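Local structure of AxyAgu115A (Amphibacillus xylanus NBRC 15112, 6NPS) at residues D412-N424 with M634-N646. The protein is a family GH115 alpha-glucuronidase that probably hydrolyses glucuronic acid side groups from xylans such as arabinoglucuronoxylan. The protein carries 3 engineered substitutions. Residues are numbered along the deposited sequence; the frame is centred on the assembly and turned at random.
Sequences DYHGGPVSYEWIN and MGLSEHIGFVHWN
Trp-422 lies flat on His-639, the two rings only 3° from parallel, with 3.5 Å between the centroids of the indole six-membered ring and the imidazole. Followed outward, Trp-422 CB meets His-639 CB at 3.7 Å; CG lies over CB and CG of the histidine, 3.6 Å from each; the fusion atoms CD2 and CE2 lie over the imidazole; CZ2 lies 3.3 Å from His-639 NE2, and the outer atoms CE3, CZ3 and CH2 pass above CD2 of the same ring. At the indole edge NE1 faces Gly-635 O, while Ile-423 CG1 of its own segment covers the opposite face. Two hydrogen bonds fix the turn of the His-639 ring: chi1 of 54° tucks its CG between backbone N and carbonyl, bringing ND1 into a nearly straight 2.8 Å bond to Ser-637 O, and NE2 bonds to Asp-616 of helix 601-629. An alanine in place of Trp-422 would probably strip the cover from this imidazole face and open a gap between the loops. At the far end Trp-645 O accepts twice, from Ser-419 N (2.9 Å) in the carbonyl plane and from Ser-419 OG (2.8 Å) above it; OG in turn receives Gly-415 N. The Trp-645 edge points CZ3 at the centre of the His-414 face, a T-shaped pair with planes at 65°, and His-414 ND1 bonds to Glu-421 OE2. Beside the Ser-419 bonds Val-418 CG1 touches Phe-642 CD2. Trp-682 of the second subunit also meets Trp-645 edge-to-face. Two irregular loops are thus clasped at both ends, one following strand 405-410 of the eight-stranded parallel TIM-type barrel of GH115, the other following helix 601-629 of the helical region.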
loop_
_atom_site.group_PDB
_atom_site.type_symbol
_atom_site.label_atom_id
_atom_site.label_comp_id
_atom_site.label_asym_id
_atom_site.label_seq_id
_atom_site.Cartn_x
_atom_site.Cartn_y
_atom_site.Cartn_z
ATOM N N ASP A 412 -9.561 22.519 21.468
ATOM C CA ASP A 412 -10.268 21.242 21.417
ATOM C C ASP A 412 -11.366 21.401 20.385
ATOM O O ASP A 412 -12.010 22.448 20.339
ATOM C CB ASP A 412 -10.828 20.913 22.806
ATOM C CG ASP A 412 -11.333 19.477 22.956
ATOM O OD1 ASP A 412 -12.391 19.137 22.375
ATOM O OD2 ASP A 412 -10.689 18.696 23.710
ATOM N N TYR A 413 -11.559 20.405 19.530
ATOM C CA TYR A 413 -12.587 20.538 18.514
ATOM C C TYR A 413 -13.092 19.173 18.072
ATOM O O TYR A 413 -12.308 18.278 17.758
ATOM C CB TYR A 413 -12.061 21.310 17.310
ATOM C CG TYR A 413 -13.091 21.498 16.215
ATOM C CD1 TYR A 413 -14.304 22.154 16.474
ATOM C CD2 TYR A 413 -12.834 21.059 14.910
ATOM C CE1 TYR A 413 -15.262 22.332 15.480
ATOM C CE2 TYR A 413 -13.747 21.268 13.914
ATOM C CZ TYR A 413 -14.957 21.894 14.202
ATOM O OH TYR A 413 -15.870 22.084 13.224
ATOM N N HIS A 414 -14.392 19.053 17.965
ATOM C CA HIS A 414 -15.048 17.843 17.482
ATOM C C HIS A 414 -15.602 18.196 16.109
ATOM O O HIS A 414 -16.660 18.822 16.013
ATOM C CB HIS A 414 -16.134 17.447 18.479
ATOM C CG HIS A 414 -16.863 16.185 18.147
ATOM N ND1 HIS A 414 -16.239 14.952 18.101
ATOM C CD2 HIS A 414 -18.172 15.958 17.864
ATOM C CE1 HIS A 414 -17.139 14.023 17.818
ATOM N NE2 HIS A 414 -18.313 14.609 17.669
ATOM N N GLY A 415 -14.917 17.798 15.044
ATOM C CA GLY A 415 -15.351 18.174 13.706
ATOM C C GLY A 415 -14.236 17.903 12.719
ATOM O O GLY A 415 -13.259 17.238 13.055
ATOM N N GLY A 416 -14.387 18.422 11.499
ATOM C CA GLY A 416 -13.399 18.170 10.457
ATOM C C GLY A 416 -12.212 19.135 10.439
ATOM O O GLY A 416 -12.261 20.206 11.049
ATOM N N PRO A 417 -11.113 18.780 9.713
ATOM C CA PRO A 417 -10.941 17.488 9.003
ATOM C C PRO A 417 -10.758 16.287 9.934
ATOM O O PRO A 417 -11.103 15.186 9.537
ATOM C CB PRO A 417 -9.650 17.703 8.163
ATOM C CG PRO A 417 -9.506 19.162 8.036
ATOM C CD PRO A 417 -10.054 19.742 9.336
ATOM N N VAL A 418 -10.161 16.483 11.109
ATOM C CA VAL A 418 -9.943 15.443 12.123
ATOM C C VAL A 418 -10.142 16.110 13.489
ATOM O O VAL A 418 -9.524 17.147 13.774
ATOM C CB VAL A 418 -8.516 14.816 12.090
ATOM C CG1 VAL A 418 -8.428 13.568 13.056
ATOM C CG2 VAL A 418 -8.057 14.461 10.645
ATOM N N SER A 419 -10.915 15.474 14.354
ATOM C CA SER A 419 -11.136 16.009 15.687
ATOM C C SER A 419 -9.850 15.929 16.499
ATOM O O SER A 419 -8.940 15.156 16.196
ATOM C CB SER A 419 -12.251 15.245 16.409
ATOM O OG SER A 419 -13.443 15.225 15.629
ATOM N N TYR A 420 -9.771 16.765 17.533
ATOM C CA TYR A 420 -8.697 16.653 18.507
ATOM C C TYR A 420 -9.290 16.946 19.874
ATOM O O TYR A 420 -9.752 18.072 20.170
ATOM C CB TYR A 420 -7.508 17.564 18.177
ATOM C CG TYR A 420 -7.812 19.024 17.988
ATOM C CD1 TYR A 420 -8.397 19.502 16.811
ATOM C CD2 TYR A 420 -7.436 19.933 18.965
ATOM C CE1 TYR A 420 -8.667 20.850 16.659
ATOM C CE2 TYR A 420 -7.699 21.276 18.832
ATOM C CZ TYR A 420 -8.299 21.731 17.679
ATOM O OH TYR A 420 -8.534 23.078 17.576
ATOM N N GLU A 421 -9.327 15.905 20.697
ATOM C CA GLU A 421 -10.103 15.997 21.927
ATOM C C GLU A 421 -9.536 15.163 23.062
ATOM O O GLU A 421 -10.217 15.037 24.082
ATOM C CB GLU A 421 -11.567 15.520 21.716
ATOM C CG GLU A 421 -12.282 15.984 20.460
ATOM C CD GLU A 421 -13.726 15.465 20.392
ATOM O OE1 GLU A 421 -14.507 15.738 21.334
ATOM O OE2 GLU A 421 -14.071 14.777 19.406
ATOM N N TRP A 422 -8.351 14.557 22.929
ATOM C CA TRP A 422 -7.916 13.597 23.934
ATOM C C TRP A 422 -6.999 14.255 24.978
ATOM O O TRP A 422 -7.328 14.326 26.168
ATOM C CB TRP A 422 -7.209 12.434 23.212
ATOM C CG TRP A 422 -6.625 11.407 24.116
ATOM C CD1 TRP A 422 -7.249 10.770 25.143
ATOM C CD2 TRP A 422 -5.299 10.891 24.058
ATOM N NE1 TRP A 422 -6.391 9.877 25.734
ATOM C CE2 TRP A 422 -5.180 9.933 25.095
ATOM C CE3 TRP A 422 -4.196 11.158 23.244
ATOM C CZ2 TRP A 422 -3.999 9.231 25.341
ATOM C CZ3 TRP A 422 -2.996 10.463 23.493
ATOM C CH2 TRP A 422 -2.912 9.507 24.533
ATOM N N ILE A 423 -5.833 14.704 24.537
ATOM C CA ILE A 423 -4.842 15.360 25.386
ATOM C C ILE A 423 -4.422 16.635 24.678
ATOM O O ILE A 423 -4.357 16.661 23.443
ATOM C CB ILE A 423 -3.617 14.445 25.637
ATOM C CG1 ILE A 423 -3.985 13.236 26.459
ATOM C CG2 ILE A 423 -2.555 15.144 26.452
ATOM C CD1 ILE A 423 -2.742 12.408 26.784
ATOM N N ASN A 424 -4.135 17.690 25.451
ATOM C CA ASN A 424 -3.599 18.960 24.923
ATOM C C ASN A 424 -2.596 18.733 23.793
ATOM O O ASN A 424 -1.633 17.966 23.940
ATOM C CB ASN A 424 -2.909 19.741 26.067
ATOM C CG ASN A 424 -2.226 21.032 25.603
ATOM O OD1 ASN A 424 -2.733 21.734 24.741
ATOM N ND2 ASN A 424 -1.074 21.353 26.196
ATOM N N MET A 634 -11.492 11.060 32.270
ATOM C CA MET A 634 -10.934 12.188 31.524
ATOM C C MET A 634 -10.090 11.751 30.332
ATOM O O MET A 634 -9.839 12.567 29.442
ATOM C CB MET A 634 -10.086 13.064 32.456
ATOM C CG MET A 634 -10.910 13.937 33.378
ATOM S SD MET A 634 -12.036 14.983 32.431
ATOM C CE MET A 634 -12.288 16.309 33.655
ATOM N N GLY A 635 -9.654 10.490 30.292
ATOM C CA GLY A 635 -8.837 9.998 29.195
ATOM C C GLY A 635 -9.530 8.964 28.330
ATOM O O GLY A 635 -8.870 8.223 27.590
ATOM N N LEU A 636 -10.865 8.933 28.386
ATOM C CA LEU A 636 -11.668 7.904 27.729
ATOM C C LEU A 636 -11.809 8.040 26.208
ATOM O O LEU A 636 -12.163 7.047 25.555
ATOM C CB LEU A 636 -13.077 7.899 28.324
ATOM C CG LEU A 636 -13.339 6.896 29.438
ATOM C CD1 LEU A 636 -14.830 6.908 29.856
ATOM C CD2 LEU A 636 -12.870 5.527 28.986
ATOM N N SER A 637 -11.588 9.222 25.628
ATOM C CA SER A 637 -11.844 9.416 24.205
ATOM C C SER A 637 -10.957 8.503 23.368
ATOM O O SER A 637 -9.746 8.431 23.603
ATOM C CB SER A 637 -11.566 10.872 23.800
ATOM O OG SER A 637 -11.918 11.762 24.830
ATOM N N GLU A 638 -11.567 7.811 22.402
ATOM C CA GLU A 638 -10.821 7.147 21.335
ATOM C C GLU A 638 -9.912 8.160 20.685
ATOM O O GLU A 638 -10.336 9.277 20.379
ATOM C CB GLU A 638 -11.756 6.564 20.270
ATOM C CG GLU A 638 -12.513 5.331 20.698
ATOM C CD GLU A 638 -11.578 4.198 21.068
ATOM O OE1 GLU A 638 -10.639 3.923 20.291
ATOM O OE2 GLU A 638 -11.775 3.597 22.146
ATOM N N HIS A 639 -8.645 7.768 20.462
ATOM C CA HIS A 639 -7.676 8.740 19.982
ATOM C C HIS A 639 -6.642 8.166 19.012
ATOM O O HIS A 639 -5.709 8.889 18.629
ATOM C CB HIS A 639 -6.977 9.382 21.175
ATOM C CG HIS A 639 -6.379 8.393 22.116
ATOM N ND1 HIS A 639 -7.106 7.762 23.101
ATOM C CD2 HIS A 639 -5.112 7.902 22.206
ATOM C CE1 HIS A 639 -6.318 6.929 23.759
ATOM N NE2 HIS A 639 -5.103 7.004 23.244
ATOM N N ILE A 640 -6.776 6.914 18.578
ATOM C CA ILE A 640 -5.748 6.258 17.770
ATOM C C ILE A 640 -6.274 6.027 16.365
ATOM O O ILE A 640 -7.322 5.393 16.190
ATOM C CB ILE A 640 -5.278 4.947 18.422
ATOM C CG1 ILE A 640 -4.442 5.277 19.685
ATOM C CG2 ILE A 640 -4.345 4.131 17.409
ATOM C CD1 ILE A 640 -4.196 4.042 20.587
ATOM N N GLY A 641 -5.521 6.497 15.362
ATOM C CA GLY A 641 -5.731 6.051 13.979
ATOM C C GLY A 641 -7.068 6.438 13.370
ATOM O O GLY A 641 -7.689 5.620 12.682
ATOM N N PHE A 642 -7.535 7.672 13.597
ATOM C CA PHE A 642 -8.802 8.072 12.978
ATOM C C PHE A 642 -8.671 7.966 11.464
ATOM O O PHE A 642 -7.627 8.301 10.908
ATOM C CB PHE A 642 -9.178 9.522 13.354
ATOM C CG PHE A 642 -9.791 9.667 14.699
ATOM C CD1 PHE A 642 -9.541 8.733 15.712
ATOM C CD2 PHE A 642 -10.659 10.742 14.974
ATOM C CE1 PHE A 642 -10.132 8.874 16.983
ATOM C CE2 PHE A 642 -11.214 10.918 16.231
ATOM C CZ PHE A 642 -10.973 9.985 17.241
ATOM N N VAL A 643 -9.703 7.443 10.806
ATOM C CA VAL A 643 -9.792 7.474 9.348
ATOM C C VAL A 643 -10.891 8.416 8.876
ATOM O O VAL A 643 -11.062 8.586 7.656
ATOM C CB VAL A 643 -10.045 6.063 8.757
ATOM C CG1 VAL A 643 -8.989 5.077 9.226
ATOM C CG2 VAL A 643 -11.414 5.583 9.129
ATOM N N HIS A 644 -11.707 8.937 9.792
ATOM C CA HIS A 644 -12.710 9.943 9.511
ATOM C C HIS A 644 -12.488 11.133 10.422
ATOM O O HIS A 644 -11.537 11.186 11.207
ATOM C CB HIS A 644 -14.120 9.394 9.738
ATOM C CG HIS A 644 -14.455 8.251 8.825
ATOM N ND1 HIS A 644 -14.450 8.383 7.449
ATOM C CD2 HIS A 644 -14.809 6.965 9.083
ATOM C CE1 HIS A 644 -14.810 7.233 6.898
ATOM N NE2 HIS A 644 -15.035 6.357 7.866
ATOM N N TRP A 645 -13.414 12.091 10.343
ATOM C CA TRP A 645 -13.270 13.251 11.202
ATOM C C TRP A 645 -13.503 12.861 12.648
ATOM O O TRP A 645 -12.906 13.453 13.553
ATOM C CB TRP A 645 -14.247 14.329 10.732
ATOM C CG TRP A 645 -15.652 13.983 10.882
ATOM C CD1 TRP A 645 -16.474 13.373 9.958
ATOM C CD2 TRP A 645 -16.459 14.236 12.039
ATOM N NE1 TRP A 645 -17.731 13.251 10.482
ATOM C CE2 TRP A 645 -17.753 13.780 11.751
ATOM C CE3 TRP A 645 -16.204 14.835 13.290
ATOM C CZ2 TRP A 645 -18.804 13.868 12.680
ATOM C CZ3 TRP A 645 -17.229 14.938 14.201
ATOM C CH2 TRP A 645 -18.525 14.450 13.893
ATOM N N ASN A 646 -14.364 11.859 12.879
ATOM C CA ASN A 646 -14.634 11.345 14.215
ATOM C C ASN A 646 -14.058 9.931 14.338
ATOM O O ASN A 646 -13.410 9.406 13.421
ATOM C CB ASN A 646 -16.132 11.403 14.524
ATOM C CG ASN A 646 -16.938 10.481 13.631
ATOM O OD1 ASN A 646 -16.411 9.976 12.651
ATOM N ND2 ASN A 646 -18.215 10.267 13.952
HETATM O O HOH W 1 -6.982 12.614 28.376
#